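Adhesion and penetration protein autotransporter (Haemophilus influenzae, PDB 3SYJ) promotes bacterial adherence and invasion by binding host cell structures, self-associates between cells to drive bacterial aggregation, and probably acts as a serine protease through its passenger domain. Local coordinates at residues 3-8 against 159-164; 10-15 against 209-214; 705-710 against 725-730; 713-718 against 733-738. One frame throughout, in Å; residues are numbered along the deposited sequence.

Interaction 1: residues 3-8 against 159-164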
loop_
_atom_site.group_PDB
_atom_site.type_symbol
_atom_site.label_atom_id
_atom_site.label_comp_id
_atom_site.label_asym_id
_atom_site.label_seq_id
_atom_site.Cartn_x
_atom_site.Cartn_y
_atom_site.Cartn_z
ATOM N N THR A 3 -31.669 -0.041 -58.521
ATOM C CA THR A 3 -30.358 -0.187 -57.920
ATOM C C THR A 3 -29.463 -1.076 -58.792
ATOM O O THR A 3 -29.924 -1.692 -59.757
ATOM C CB THR A 3 -30.462 -0.789 -56.501
ATOM O OG1 THR A 3 -30.954 -2.133 -56.575
ATOM C CG2 THR A 3 -31.397 0.049 -55.629
ATOM N N TYR A 4 -28.184 -1.132 -58.434
ATOM C CA TYR A 4 -27.193 -1.933 -59.134
ATOM C C TYR A 4 -26.973 -3.261 -58.409
ATOM O O TYR A 4 -26.473 -3.294 -57.282
ATOM C CB TYR A 4 -25.885 -1.146 -59.223
ATOM C CG TYR A 4 -24.730 -1.875 -59.863
ATOM C CD1 TYR A 4 -24.932 -2.763 -60.915
ATOM C CD2 TYR A 4 -23.426 -1.648 -59.438
ATOM C CE1 TYR A 4 -23.865 -3.427 -61.504
ATOM C CE2 TYR A 4 -22.356 -2.304 -60.019
ATOM C CZ TYR A 4 -22.580 -3.191 -61.055
ATOM O OH TYR A 4 -21.515 -3.838 -61.638
ATOM N N PHE A 5 -27.351 -4.355 -59.066
ATOM C CA PHE A 5 -27.220 -5.694 -58.501
ATOM C C PHE A 5 -25.766 -6.080 -58.216
ATOM O O PHE A 5 -25.502 -7.043 -57.492
ATOM C CB PHE A 5 -27.879 -6.734 -59.419
ATOM C CG PHE A 5 -27.903 -8.126 -58.843
ATOM C CD1 PHE A 5 -28.694 -8.416 -57.743
ATOM C CD2 PHE A 5 -27.135 -9.139 -59.399
ATOM C CE1 PHE A 5 -28.723 -9.692 -57.203
ATOM C CE2 PHE A 5 -27.159 -10.419 -58.869
ATOM C CZ PHE A 5 -27.955 -10.697 -57.769
ATOM N N GLY A 6 -24.828 -5.318 -58.771
ATOM C CA GLY A 6 -23.416 -5.525 -58.493
ATOM C C GLY A 6 -22.983 -5.046 -57.114
ATOM O O GLY A 6 -21.847 -5.284 -56.689
ATOM N N ILE A 7 -23.892 -4.363 -56.421
ATOM C CA ILE A 7 -23.652 -3.876 -55.064
ATOM C C ILE A 7 -24.759 -4.399 -54.144
ATOM O O ILE A 7 -25.928 -4.439 -54.545
ATOM C CB ILE A 7 -23.619 -2.337 -55.039
ATOM C CG1 ILE A 7 -22.346 -1.824 -55.712
ATOM C CG2 ILE A 7 -23.720 -1.799 -53.614
ATOM C CD1 ILE A 7 -22.396 -0.356 -56.048
ATOM N N ASP A 8 -24.389 -4.823 -52.932
ATOM C CA ASP A 8 -25.359 -5.331 -51.958
ATOM C C ASP A 8 -26.563 -4.417 -51.876
ATOM O O ASP A 8 -26.419 -3.203 -51.735
ATOM C CB ASP A 8 -24.747 -5.425 -50.564
ATOM C CG ASP A 8 -23.781 -6.573 -50.428
ATOM O OD1 ASP A 8 -23.846 -7.515 -51.242
ATOM O OD2 ASP A 8 -22.954 -6.534 -49.499
ATOM N N GLN A 159 -39.521 -1.346 -57.389
ATOM C CA GLN A 159 -38.114 -1.588 -57.095
ATOM C C GLN A 159 -37.475 -2.579 -58.075
ATOM O O GLN A 159 -37.984 -3.678 -58.283
ATOM C CB GLN A 159 -37.939 -2.060 -55.642
ATOM C CG GLN A 159 -38.614 -1.186 -54.588
ATOM C CD GLN A 159 -37.923 0.160 -54.354
ATOM O OE1 GLN A 159 -36.912 0.487 -54.987
ATOM N NE2 GLN A 159 -38.475 0.949 -53.430
ATOM N N PHE A 160 -36.359 -2.174 -58.668
ATOM C CA PHE A 160 -35.604 -3.022 -59.565
ATOM C C PHE A 160 -34.160 -3.089 -59.108
ATOM O O PHE A 160 -33.673 -2.171 -58.448
ATOM C CB PHE A 160 -35.600 -2.430 -60.975
ATOM C CG PHE A 160 -36.958 -2.332 -61.613
ATOM C CD1 PHE A 160 -37.396 -3.307 -62.492
ATOM C CD2 PHE A 160 -37.780 -1.244 -61.363
ATOM C CE1 PHE A 160 -38.637 -3.209 -63.095
ATOM C CE2 PHE A 160 -39.021 -1.142 -61.968
ATOM C CZ PHE A 160 -39.449 -2.128 -62.833
ATOM N N TRP A 161 -33.468 -4.167 -59.463
ATOM C CA TRP A 161 -32.011 -4.097 -59.551
ATOM C C TRP A 161 -31.536 -4.480 -60.953
ATOM O O TRP A 161 -32.181 -5.269 -61.640
ATOM C CB TRP A 161 -31.294 -4.884 -58.445
ATOM C CG TRP A 161 -31.605 -6.337 -58.373
ATOM C CD1 TRP A 161 -31.615 -7.231 -59.401
ATOM C CD2 TRP A 161 -31.914 -7.080 -57.191
ATOM N NE1 TRP A 161 -31.930 -8.481 -58.933
ATOM C CE2 TRP A 161 -32.118 -8.415 -57.579
ATOM C CE3 TRP A 161 -32.048 -6.740 -55.842
ATOM C CZ2 TRP A 161 -32.447 -9.408 -56.674
ATOM C CZ3 TRP A 161 -32.371 -7.727 -54.946
ATOM C CH2 TRP A 161 -32.570 -9.045 -55.363
ATOM N N ARG A 162 -30.428 -3.884 -61.380
ATOM C CA ARG A 162 -29.927 -4.076 -62.734
ATOM C C ARG A 162 -28.555 -4.721 -62.698
ATOM O O ARG A 162 -27.717 -4.345 -61.882
ATOM C CB ARG A 162 -29.826 -2.740 -63.459
ATOM C CG ARG A 162 -31.122 -1.977 -63.494
ATOM C CD ARG A 162 -31.242 -1.134 -64.748
ATOM N NE ARG A 162 -32.651 -0.975 -65.077
ATOM C CZ ARG A 162 -33.278 -1.678 -66.008
ATOM N NH1 ARG A 162 -32.612 -2.564 -66.734
ATOM N NH2 ARG A 162 -34.566 -1.479 -66.227
ATOM N N ASN A 163 -28.329 -5.694 -63.580
ATOM C CA ASN A 163 -27.049 -6.393 -63.614
ATOM C C ASN A 163 -26.072 -5.761 -64.596
ATOM O O ASN A 163 -26.317 -4.678 -65.128
ATOM C CB ASN A 163 -27.233 -7.886 -63.905
ATOM C CG ASN A 163 -27.799 -8.151 -65.292
ATOM O OD1 ASN A 163 -27.682 -7.323 -66.197
ATOM N ND2 ASN A 163 -28.415 -9.316 -65.463
ATOM N N ASP A 164 -24.959 -6.442 -64.828
ATOM C CA ASP A 164 -23.903 -5.889 -65.666
ATOM C C ASP A 164 -24.292 -5.811 -67.148
ATOM O O ASP A 164 -23.632 -5.139 -67.940
ATOM C CB ASP A 164 -22.598 -6.656 -65.446
ATOM C CG ASP A 164 -21.786 -6.093 -64.292
ATOM O OD1 ASP A 164 -21.949 -4.893 -64.006
ATOM O OD2 ASP A 164 -20.983 -6.831 -63.680
#
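Strand 2-4, at the start of the protease domain, pairs in parallel with strand 159-162, Thr3 standing opposite Trp161 and Tyr4 opposite Arg162. Thr3 N donates to Phe160 O at 2.9 Å, nearly straight, and Thr3 O takes Arg162 N. One residue on, where strand 2-4 has ended, Phe5 N still reaches Arg162 O at 2.8 Å, but from above the carbonyl plane, as the chain leaves the sheet in a type I turn from Tyr4 to Ile7. Strand 168-172 continues this three-stranded mixed sheet on the far side of 159-162, while strand 2-4 is an outermost strand of it within the chain.

Two aromatic groups carry the side-chain contact. The Phe5 ring lies obliquely over one face of the Trp161 indole, planes 39° apart, with CD1 3.4 Å from Trp161 CE2 and CE1 running on toward CZ2. The pairing of Thr3 with Trp161 sets Trp161 CB 3.3 Å from Thr3 OG1, on the same face of the sheet; Trp161 NE1 is bonded to Asp169. Helix 603-609 also meets the aromatic pair through Met608, which touches both side chains.

The Tyr4 phenol reaches along the 159-164 segment to Asp164, CG anti to the backbone N (chi1 177°). Its OH donates to the syn side of Asp164 OD1 at 2.6 Å, 21° out of the carboxylate plane, while CD1 presents the ring edge to Arg162 O. The Gly6 backbone N sits over a face of the same ring, within the turn.

Interaction 2: residues 10-15 against 209-214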
loop_
_atom_site.group_PDB
_atom_site.type_symbol
_atom_site.label_atom_id
_atom_site.label_comp_id
_atom_site.label_asym_id
_atom_site.label_seq_id
_atom_site.Cartn_x
_atom_site.Cartn_y
_atom_site.Cartn_z
ATOM N N GLN A 10 -28.408 -4.138 -49.502
ATOM C CA GLN A 10 -28.435 -3.576 -48.155
ATOM C C GLN A 10 -27.988 -2.114 -48.106
ATOM O O GLN A 10 -28.537 -1.326 -47.333
ATOM C CB GLN A 10 -27.614 -4.415 -47.180
ATOM C CG GLN A 10 -27.956 -4.134 -45.720
ATOM C CD GLN A 10 -29.383 -4.551 -45.355
ATOM O OE1 GLN A 10 -29.851 -5.618 -45.754
ATOM N NE2 GLN A 10 -30.072 -3.710 -44.584
ATOM N N TYR A 11 -27.006 -1.748 -48.929
ATOM C CA TYR A 11 -26.533 -0.361 -48.958
ATOM C C TYR A 11 -27.683 0.599 -49.217
ATOM O O TYR A 11 -27.858 1.588 -48.522
ATOM C CB TYR A 11 -25.476 -0.160 -50.043
ATOM C CG TYR A 11 -24.087 -0.602 -49.663
ATOM C CD1 TYR A 11 -23.293 0.174 -48.822
ATOM C CD2 TYR A 11 -23.553 -1.781 -50.170
ATOM C CE1 TYR A 11 -22.007 -0.231 -48.485
ATOM C CE2 TYR A 11 -22.279 -2.191 -49.844
ATOM C CZ TYR A 11 -21.510 -1.418 -49.006
ATOM O OH TYR A 11 -20.244 -1.842 -48.694
ATOM N N TYR A 12 -28.469 0.295 -50.229
ATOM C CA TYR A 12 -29.551 1.169 -50.622
ATOM C C TYR A 12 -30.670 1.196 -49.588
ATOM O O TYR A 12 -31.383 2.186 -49.453
ATOM C CB TYR A 12 -30.100 0.698 -51.959
ATOM C CG TYR A 12 -29.087 0.673 -53.079
ATOM C CD1 TYR A 12 -28.806 1.820 -53.819
ATOM C CD2 TYR A 12 -28.424 -0.499 -53.412
ATOM C CE1 TYR A 12 -27.888 1.796 -54.860
ATOM C CE2 TYR A 12 -27.507 -0.536 -54.450
ATOM C CZ TYR A 12 -27.241 0.614 -55.170
ATOM O OH TYR A 12 -26.327 0.569 -56.201
ATOM N N ARG A 13 -30.849 0.092 -48.880
ATOM C CA ARG A 13 -31.875 0.036 -47.850
ATOM C C ARG A 13 -31.415 0.821 -46.624
ATOM O O ARG A 13 -32.160 1.639 -46.097
ATOM C CB ARG A 13 -32.194 -1.411 -47.477
ATOM C CG ARG A 13 -32.890 -2.215 -48.574
ATOM C CD ARG A 13 -34.260 -1.661 -48.918
ATOM N NE ARG A 13 -34.940 -1.139 -47.740
ATOM C CZ ARG A 13 -35.514 -1.894 -46.814
ATOM N NH1 ARG A 13 -35.483 -3.206 -46.964
ATOM N NH2 ARG A 13 -36.100 -1.351 -45.749
ATOM N N ASP A 14 -30.184 0.577 -46.183
ATOM C CA ASP A 14 -29.632 1.278 -45.025
ATOM C C ASP A 14 -29.606 2.785 -45.271
ATOM O O ASP A 14 -29.937 3.581 -44.384
ATOM C CB ASP A 14 -28.226 0.764 -44.689
ATOM C CG ASP A 14 -28.247 -0.585 -43.965
ATOM O OD1 ASP A 14 -29.353 -1.042 -43.594
ATOM O OD2 ASP A 14 -27.163 -1.183 -43.767
ATOM N N PHE A 15 -29.217 3.164 -46.483
ATOM C CA PHE A 15 -29.154 4.564 -46.897
ATOM C C PHE A 15 -30.498 5.246 -46.620
ATOM O O PHE A 15 -30.545 6.300 -45.988
ATOM C CB PHE A 15 -28.799 4.660 -48.392
ATOM C CG PHE A 15 -28.120 5.947 -48.787
ATOM C CD1 PHE A 15 -26.742 6.073 -48.709
ATOM C CD2 PHE A 15 -28.860 7.027 -49.251
ATOM C CE1 PHE A 15 -26.112 7.250 -49.079
ATOM C CE2 PHE A 15 -28.237 8.209 -49.623
ATOM C CZ PHE A 15 -26.861 8.321 -49.541
ATOM N N LEU A 209 -23.450 5.267 -55.125
ATOM C CA LEU A 209 -24.775 4.654 -55.046
ATOM C C LEU A 209 -25.829 5.446 -55.798
ATOM O O LEU A 209 -26.802 5.898 -55.204
ATOM C CB LEU A 209 -25.196 4.491 -53.582
ATOM C CG LEU A 209 -24.309 3.588 -52.717
ATOM C CD1 LEU A 209 -24.617 3.797 -51.240
ATOM C CD2 LEU A 209 -24.450 2.113 -53.093
ATOM N N PRO A 210 -25.645 5.624 -57.112
ATOM C CA PRO A 210 -26.662 6.362 -57.868
ATOM C C PRO A 210 -27.937 5.548 -57.944
ATOM O O PRO A 210 -27.871 4.335 -58.144
ATOM C CB PRO A 210 -26.058 6.473 -59.270
ATOM C CG PRO A 210 -24.636 6.040 -59.144
ATOM C CD PRO A 210 -24.569 5.119 -57.979
ATOM N N ILE A 211 -29.082 6.203 -57.795
ATOM C CA ILE A 211 -30.363 5.511 -57.852
ATOM C C ILE A 211 -31.387 6.315 -58.649
ATOM O O ILE A 211 -31.555 7.520 -58.445
ATOM C CB ILE A 211 -30.894 5.210 -56.437
ATOM C CG1 ILE A 211 -32.116 4.292 -56.486
ATOM C CG2 ILE A 211 -31.197 6.501 -55.683
ATOM C CD1 ILE A 211 -32.593 3.878 -55.108
ATOM N N ALA A 212 -32.063 5.642 -59.568
ATOM C CA ALA A 212 -33.040 6.295 -60.426
ATOM C C ALA A 212 -34.437 5.926 -59.971
ATOM O O ALA A 212 -34.646 4.867 -59.385
ATOM C CB ALA A 212 -32.831 5.875 -61.871
ATOM N N GLY A 213 -35.395 6.798 -60.250
ATOM C CA GLY A 213 -36.769 6.560 -59.854
ATOM C C GLY A 213 -37.505 5.756 -60.900
ATOM O O GLY A 213 -37.014 5.578 -62.010
ATOM N N SER A 214 -38.688 5.270 -60.539
ATOM C CA SER A 214 -39.522 4.490 -61.445
ATOM C C SER A 214 -40.994 4.745 -61.125
ATOM O O SER A 214 -41.314 5.663 -60.374
ATOM C CB SER A 214 -39.194 3.008 -61.312
ATOM O OG SER A 214 -39.052 2.645 -59.951
#
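Leu209 inserts its branched end among three aromatic side chains of helix 9-17, a buried hydrophobic contact inside the serine protease domain. The helix packs here against the loop that runs between strands 193-196 and 221-226. The dense part centres on the two methyls of Leu209. CD2 stands over one face of the Tyr12 ring, 4.1 Å from its centroid and 25° off the normal, displaced toward the rim so that CZ is the nearest ring atom. The same methyl lies 3.9 Å from Tyr11 CB, one residue earlier on the helix. CD1 turns to Phe15, one helical turn after Tyr11, and meets its CD1 at 4.0 Å. With CG anti to the carbonyl carbon (chi1 -62°), Leu209 directs this fork at the helix, and CB also approaches Tyr12 CE1.

Beyond Leu209 the contact thins. The Tyr11 ring leads away from Leu209, its OH bonded to Tyr32 N. Pro210, whose CB points away from the helix, touches Asn182 and His184. The more exposed end of the loop, at Gly213 and Ser214, diverges from the helix; Ser214 OG bonds instead to Arg158 O. Between the dense part and this diverging end, Ile211 adds only a grazing touch, its CD1 4.5 Å from Tyr12 CD1.

Interaction 3: residues 705-710 against 725-730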
loop_
_atom_site.group_PDB
_atom_site.type_symbol
_atom_site.label_atom_id
_atom_site.label_comp_id
_atom_site.label_asym_id
_atom_site.label_seq_id
_atom_site.Cartn_x
_atom_site.Cartn_y
_atom_site.Cartn_z
ATOM N N GLY A 705 -14.062 -0.978 -11.107
ATOM C CA GLY A 705 -14.585 -0.869 -9.761
ATOM C C GLY A 705 -14.133 -2.060 -8.950
ATOM O O GLY A 705 -13.346 -2.882 -9.419
ATOM N N SER A 706 -14.627 -2.161 -7.728
ATOM C CA SER A 706 -14.271 -3.283 -6.880
ATOM C C SER A 706 -15.493 -4.147 -6.690
ATOM O O SER A 706 -16.604 -3.731 -7.005
ATOM C CB SER A 706 -13.789 -2.781 -5.526
ATOM O OG SER A 706 -14.780 -1.937 -4.961
ATOM N N ILE A 707 -15.288 -5.351 -6.177
ATOM C CA ILE A 707 -16.391 -6.270 -5.975
ATOM C C ILE A 707 -16.432 -6.778 -4.541
ATOM O O ILE A 707 -15.442 -7.272 -4.011
ATOM C CB ILE A 707 -16.316 -7.463 -6.946
ATOM C CG1 ILE A 707 -16.246 -6.966 -8.391
ATOM C CG2 ILE A 707 -17.515 -8.394 -6.751
ATOM C CD1 ILE A 707 -16.203 -8.081 -9.416
ATOM N N ASN A 708 -17.588 -6.642 -3.912
ATOM C CA ASN A 708 -17.785 -7.204 -2.594
ATOM C C ASN A 708 -18.877 -8.244 -2.622
ATOM O O ASN A 708 -19.999 -7.966 -3.045
ATOM C CB ASN A 708 -18.135 -6.116 -1.591
ATOM C CG ASN A 708 -16.931 -5.334 -1.153
ATOM O OD1 ASN A 708 -16.680 -5.192 0.042
ATOM N ND2 ASN A 708 -16.163 -4.835 -2.115
ATOM N N LEU A 709 -18.535 -9.447 -2.175
ATOM C CA LEU A 709 -19.493 -10.528 -2.048
ATOM C C LEU A 709 -19.733 -10.837 -0.577
ATOM O O LEU A 709 -18.785 -10.954 0.206
ATOM C CB LEU A 709 -18.985 -11.779 -2.766
ATOM C CG LEU A 709 -18.570 -11.604 -4.220
ATOM C CD1 LEU A 709 -18.160 -12.940 -4.807
ATOM C CD2 LEU A 709 -19.713 -11.008 -5.011
ATOM N N THR A 710 -21.002 -10.962 -0.199
ATOM C CA THR A 710 -21.352 -11.326 1.167
ATOM C C THR A 710 -22.337 -12.488 1.148
ATOM O O THR A 710 -22.765 -12.927 0.080
ATOM C CB THR A 710 -21.936 -10.132 1.957
ATOM O OG1 THR A 710 -23.181 -9.720 1.375
ATOM C CG2 THR A 710 -20.962 -8.956 1.943
ATOM N N GLY A 725 -9.935 -3.842 -10.460
ATOM C CA GLY A 725 -10.318 -3.578 -9.083
ATOM C C GLY A 725 -10.118 -4.797 -8.200
ATOM O O GLY A 725 -9.710 -5.859 -8.678
ATOM N N ASN A 726 -10.400 -4.641 -6.908
ATOM C CA ASN A 726 -10.239 -5.723 -5.936
ATOM C C ASN A 726 -11.528 -6.515 -5.733
ATOM O O ASN A 726 -12.618 -6.036 -6.034
ATOM C CB ASN A 726 -9.781 -5.177 -4.578
ATOM C CG ASN A 726 -8.599 -4.232 -4.687
ATOM O OD1 ASN A 726 -7.617 -4.511 -5.375
ATOM N ND2 ASN A 726 -8.687 -3.102 -3.994
ATOM N N VAL A 727 -11.392 -7.730 -5.215
ATOM C CA VAL A 727 -12.541 -8.517 -4.802
ATOM C C VAL A 727 -12.416 -8.820 -3.312
ATOM O O VAL A 727 -11.335 -9.163 -2.828
ATOM C CB VAL A 727 -12.638 -9.844 -5.575
ATOM C CG1 VAL A 727 -13.843 -10.647 -5.108
ATOM C CG2 VAL A 727 -12.702 -9.592 -7.075
ATOM N N THR A 728 -13.526 -8.686 -2.594
ATOM C CA THR A 728 -13.573 -8.981 -1.168
ATOM C C THR A 728 -14.731 -9.927 -0.856
ATOM O O THR A 728 -15.858 -9.711 -1.295
ATOM C CB THR A 728 -13.726 -7.700 -0.358
ATOM O OG1 THR A 728 -12.629 -6.829 -0.656
ATOM C CG2 THR A 728 -13.738 -8.004 1.130
ATOM N N LEU A 729 -14.456 -10.979 -0.101
ATOM C CA LEU A 729 -15.465 -11.997 0.139
ATOM C C LEU A 729 -15.608 -12.285 1.616
ATOM O O LEU A 729 -14.626 -12.299 2.352
ATOM C CB LEU A 729 -15.120 -13.287 -0.604
ATOM C CG LEU A 729 -14.969 -13.178 -2.116
ATOM C CD1 LEU A 729 -13.566 -12.727 -2.445
ATOM C CD2 LEU A 729 -15.271 -14.512 -2.764
ATOM N N THR A 730 -16.844 -12.519 2.040
ATOM C CA THR A 730 -17.134 -12.848 3.424
ATOM C C THR A 730 -18.184 -13.945 3.449
ATOM O O THR A 730 -18.706 -14.331 2.403
ATOM C CB THR A 730 -17.671 -11.627 4.185
ATOM O OG1 THR A 730 -18.854 -11.148 3.536
ATOM C CG2 THR A 730 -16.638 -10.516 4.217
HETATM O O HOH W 1 -13.073 -5.159 -2.501
#
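Leu709 and Leu729 stand side by side on successive coils of the beta-solenoid, pointing the same way from parallel strands 707-709 and 727-729. In Leu709, CB lies 4.0 Å from Thr728 O, the carbonyl that receives its own backbone N. CG, anti to the carbonyl carbon (chi1 -53°), carries the side chain on, and at the tip CD1 meets Leu729 CD2 at 3.9 Å, with Leu729 CG a little farther. Ile707 and Val727 share this buried face, touching through Ile707 CB and Val727 CG2.

The backbone ladder alternates in the manner of parallel strands: Ile707 N to Asn726 O, Thr728 N to Ile707 O, Leu709 N to Thr728 O at 2.8 Å, then a longer, bent bond from Thr730 N to Leu709 O. Just ahead of the paired residues 707-709 and 727-729, Gly725 CA approaches Gly705 O at 3.1 Å in a nearly linear C-H...O contact.

On the other face Asn708 lies alongside Thr728, its OD1 3.9 Å from Thr728 CB. A water 2.5 Å from Thr728 OG1 accepts a weak bond from Asn708 ND2, bridging the two polar ends. Thr710 rests its CG2 methyl against Thr730 OG1, 3.4 Å away.

Residues Trp652 and Val654 extend the backbone bonding beyond 705-710, strand 747-749 of the next coil pairs with 727-729, and Phe735 of strand 734-738 covers Leu709, Val727 and Leu729 from within the solenoid.

Interaction 4: residues 713-718 against 733-738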
loop_
_atom_site.group_PDB
_atom_site.type_symbol
_atom_site.label_atom_id
_atom_site.label_comp_id
_atom_site.label_asym_id
_atom_site.label_seq_id
_atom_site.Cartn_x
_atom_site.Cartn_y
_atom_site.Cartn_z
ATOM N N ALA A 713 -23.425 -14.972 -1.831
ATOM C CA ALA A 713 -23.280 -14.380 -3.156
ATOM C C ALA A 713 -22.176 -15.024 -3.997
ATOM O O ALA A 713 -21.170 -15.506 -3.476
ATOM C CB ALA A 713 -23.068 -12.879 -3.043
ATOM N N THR A 714 -22.381 -15.028 -5.307
ATOM C CA THR A 714 -21.402 -15.563 -6.239
ATOM C C THR A 714 -21.092 -14.531 -7.309
ATOM O O THR A 714 -21.977 -13.801 -7.745
ATOM C CB THR A 714 -21.932 -16.834 -6.911
ATOM O OG1 THR A 714 -22.092 -17.861 -5.924
ATOM C CG2 THR A 714 -20.966 -17.318 -7.979
ATOM N N ALA A 715 -19.831 -14.460 -7.722
ATOM C CA ALA A 715 -19.451 -13.620 -8.853
ATOM C C ALA A 715 -18.497 -14.353 -9.790
ATOM O O ALA A 715 -17.653 -15.138 -9.355
ATOM C CB ALA A 715 -18.850 -12.315 -8.387
ATOM N N ASN A 716 -18.635 -14.081 -11.082
ATOM C CA ASN A 716 -17.892 -14.799 -12.100
ATOM C C ASN A 716 -17.370 -13.843 -13.169
ATOM O O ASN A 716 -18.151 -13.273 -13.927
ATOM C CB ASN A 716 -18.818 -15.827 -12.744
ATOM C CG ASN A 716 -18.127 -17.144 -13.015
ATOM O OD1 ASN A 716 -17.249 -17.248 -13.886
ATOM N ND2 ASN A 716 -18.528 -18.171 -12.271
ATOM N N VAL A 717 -16.059 -13.646 -13.218
ATOM C CA VAL A 717 -15.465 -12.862 -14.293
ATOM C C VAL A 717 -14.781 -13.813 -15.254
ATOM O O VAL A 717 -13.849 -14.519 -14.875
ATOM C CB VAL A 717 -14.450 -11.827 -13.781
ATOM C CG1 VAL A 717 -13.775 -11.136 -14.957
ATOM C CG2 VAL A 717 -15.134 -10.804 -12.896
ATOM N N LYS A 718 -15.246 -13.839 -16.498
ATOM C CA LYS A 718 -14.776 -14.845 -17.443
ATOM C C LYS A 718 -14.643 -14.300 -18.855
ATOM O O LYS A 718 -15.278 -13.304 -19.214
ATOM C CB LYS A 718 -15.753 -16.020 -17.461
ATOM C CG LYS A 718 -17.093 -15.660 -18.073
ATOM C CD LYS A 718 -18.178 -16.642 -17.709
ATOM C CE LYS A 718 -19.422 -16.374 -18.543
ATOM N NZ LYS A 718 -20.580 -17.192 -18.095
ATOM N N SER A 733 -19.534 -16.646 0.449
ATOM C CA SER A 733 -19.500 -16.156 -0.927
ATOM C C SER A 733 -18.439 -16.862 -1.777
ATOM O O SER A 733 -17.454 -17.379 -1.248
ATOM C CB SER A 733 -19.247 -14.656 -0.930
ATOM O OG SER A 733 -18.034 -14.361 -0.266
ATOM N N GLN A 734 -18.639 -16.876 -3.093
ATOM C CA GLN A 734 -17.705 -17.533 -4.013
ATOM C C GLN A 734 -17.365 -16.654 -5.212
ATOM O O GLN A 734 -18.250 -16.070 -5.835
ATOM C CB GLN A 734 -18.284 -18.851 -4.519
ATOM C CG GLN A 734 -18.700 -19.816 -3.427
ATOM C CD GLN A 734 -18.879 -21.232 -3.948
ATOM O OE1 GLN A 734 -18.351 -21.590 -5.005
ATOM N NE2 GLN A 734 -19.620 -22.046 -3.205
ATOM N N PHE A 735 -16.082 -16.567 -5.541
ATOM C CA PHE A 735 -15.647 -15.792 -6.699
ATOM C C PHE A 735 -14.793 -16.625 -7.641
ATOM O O PHE A 735 -13.866 -17.301 -7.203
ATOM C CB PHE A 735 -14.866 -14.556 -6.266
ATOM C CG PHE A 735 -14.244 -13.806 -7.411
ATOM C CD1 PHE A 735 -15.029 -13.056 -8.277
ATOM C CD2 PHE A 735 -12.874 -13.841 -7.620
ATOM C CE1 PHE A 735 -14.458 -12.357 -9.331
ATOM C CE2 PHE A 735 -12.298 -13.144 -8.671
ATOM C CZ PHE A 735 -13.090 -12.402 -9.529
ATOM N N THR A 736 -15.101 -16.558 -8.933
ATOM C CA THR A 736 -14.361 -17.318 -9.933
ATOM C C THR A 736 -13.827 -16.431 -11.058
ATOM O O THR A 736 -14.572 -15.669 -11.675
ATOM C CB THR A 736 -15.223 -18.429 -10.558
ATOM O OG1 THR A 736 -15.714 -19.304 -9.535
ATOM C CG2 THR A 736 -14.399 -19.234 -11.547
ATOM N N LEU A 737 -12.527 -16.530 -11.311
ATOM C CA LEU A 737 -11.911 -15.883 -12.461
ATOM C C LEU A 737 -11.519 -17.003 -13.402
ATOM O O LEU A 737 -10.719 -17.864 -13.037
ATOM C CB LEU A 737 -10.671 -15.093 -12.036
ATOM C CG LEU A 737 -9.996 -14.218 -13.097
ATOM C CD1 LEU A 737 -10.868 -13.021 -13.456
ATOM C CD2 LEU A 737 -8.640 -13.748 -12.611
ATOM N N SER A 738 -12.089 -17.012 -14.604
ATOM C CA SER A 738 -11.904 -18.152 -15.496
ATOM C C SER A 738 -11.835 -17.807 -16.977
ATOM O O SER A 738 -11.945 -16.649 -17.377
ATOM C CB SER A 738 -13.022 -19.176 -15.278
ATOM O OG SER A 738 -14.247 -18.710 -15.813
HETATM O O HOH W 2 -18.069 -18.049 -8.430
#
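Phe735 turns the edge of its ring to strand 714-718, across a parallel pairing of one solenoid coil with the next. Its CG is anti to the backbone N (chi1 173°), and this brings the ring back toward the neighbouring strand: Ala715 CB lies in the ring plane, 3.9 Å from CD1, and Val717 CG2 meets CE1 near that plane, the two side chains running at an angle to each other. Val717 and Leu737 instead point the same way, side by side, with Val717 CG1 3.8 Å from Leu737 CD1. Ala715, Val717, Phe735 and Leu737 thus form the buried face.

The polar residues line the opposite face. Asn716 lies alongside Thr736 with ND2 3.7 Å from Thr736 CB, and Thr714 is ranged beside Gln734, whose extended chain leads away. Lys718 brings CB to 3.5 Å from Ser738 OG before its own chain departs.

Between the faces the backbones, 6° from parallel, alternate donors: Gln734 N to Ala713 O, Ala715 N to Gln734 O, Thr736 N to Ala715 O, Val717 N to Thr736 O, and Ser738 N to Val717 O at 3.1 Å. A water 2.9 Å from Thr736 OG1 also donates to Ala715 O. That carbonyl therefore accepts two hydrogen bonds, from Thr736 N and the water. The chemistry implies a division of labour: backbone bonds fix the register of coil on coil, while the inner side chains add apolar packing that has no directional bonds of its own.

Interactions 1 and 2 adjoin in the protease domain, centres 9 Å apart: strand 2-4 leads into helix 9-17, and Tyr12 meets Leu209 while Thr3 CG2 packs 3.5 Å from Tyr12 CG. Both lie away from Ser218, the active-site serine inferred by similarity. Interactions 3 and 4 join the same two successive solenoid coils on different faces, centres 10 Å apart, and meet inside, where Leu709 CD1 comes 3.3 Å from Gln734 O and Leu729 CD2 3.5 Å from Phe735 CB. The two pairs belong to separate parts of the passenger domain: interactions 2 and 4 stay about 30 Å apart at their nearest atoms, interactions 1 and 3 about 40 Å.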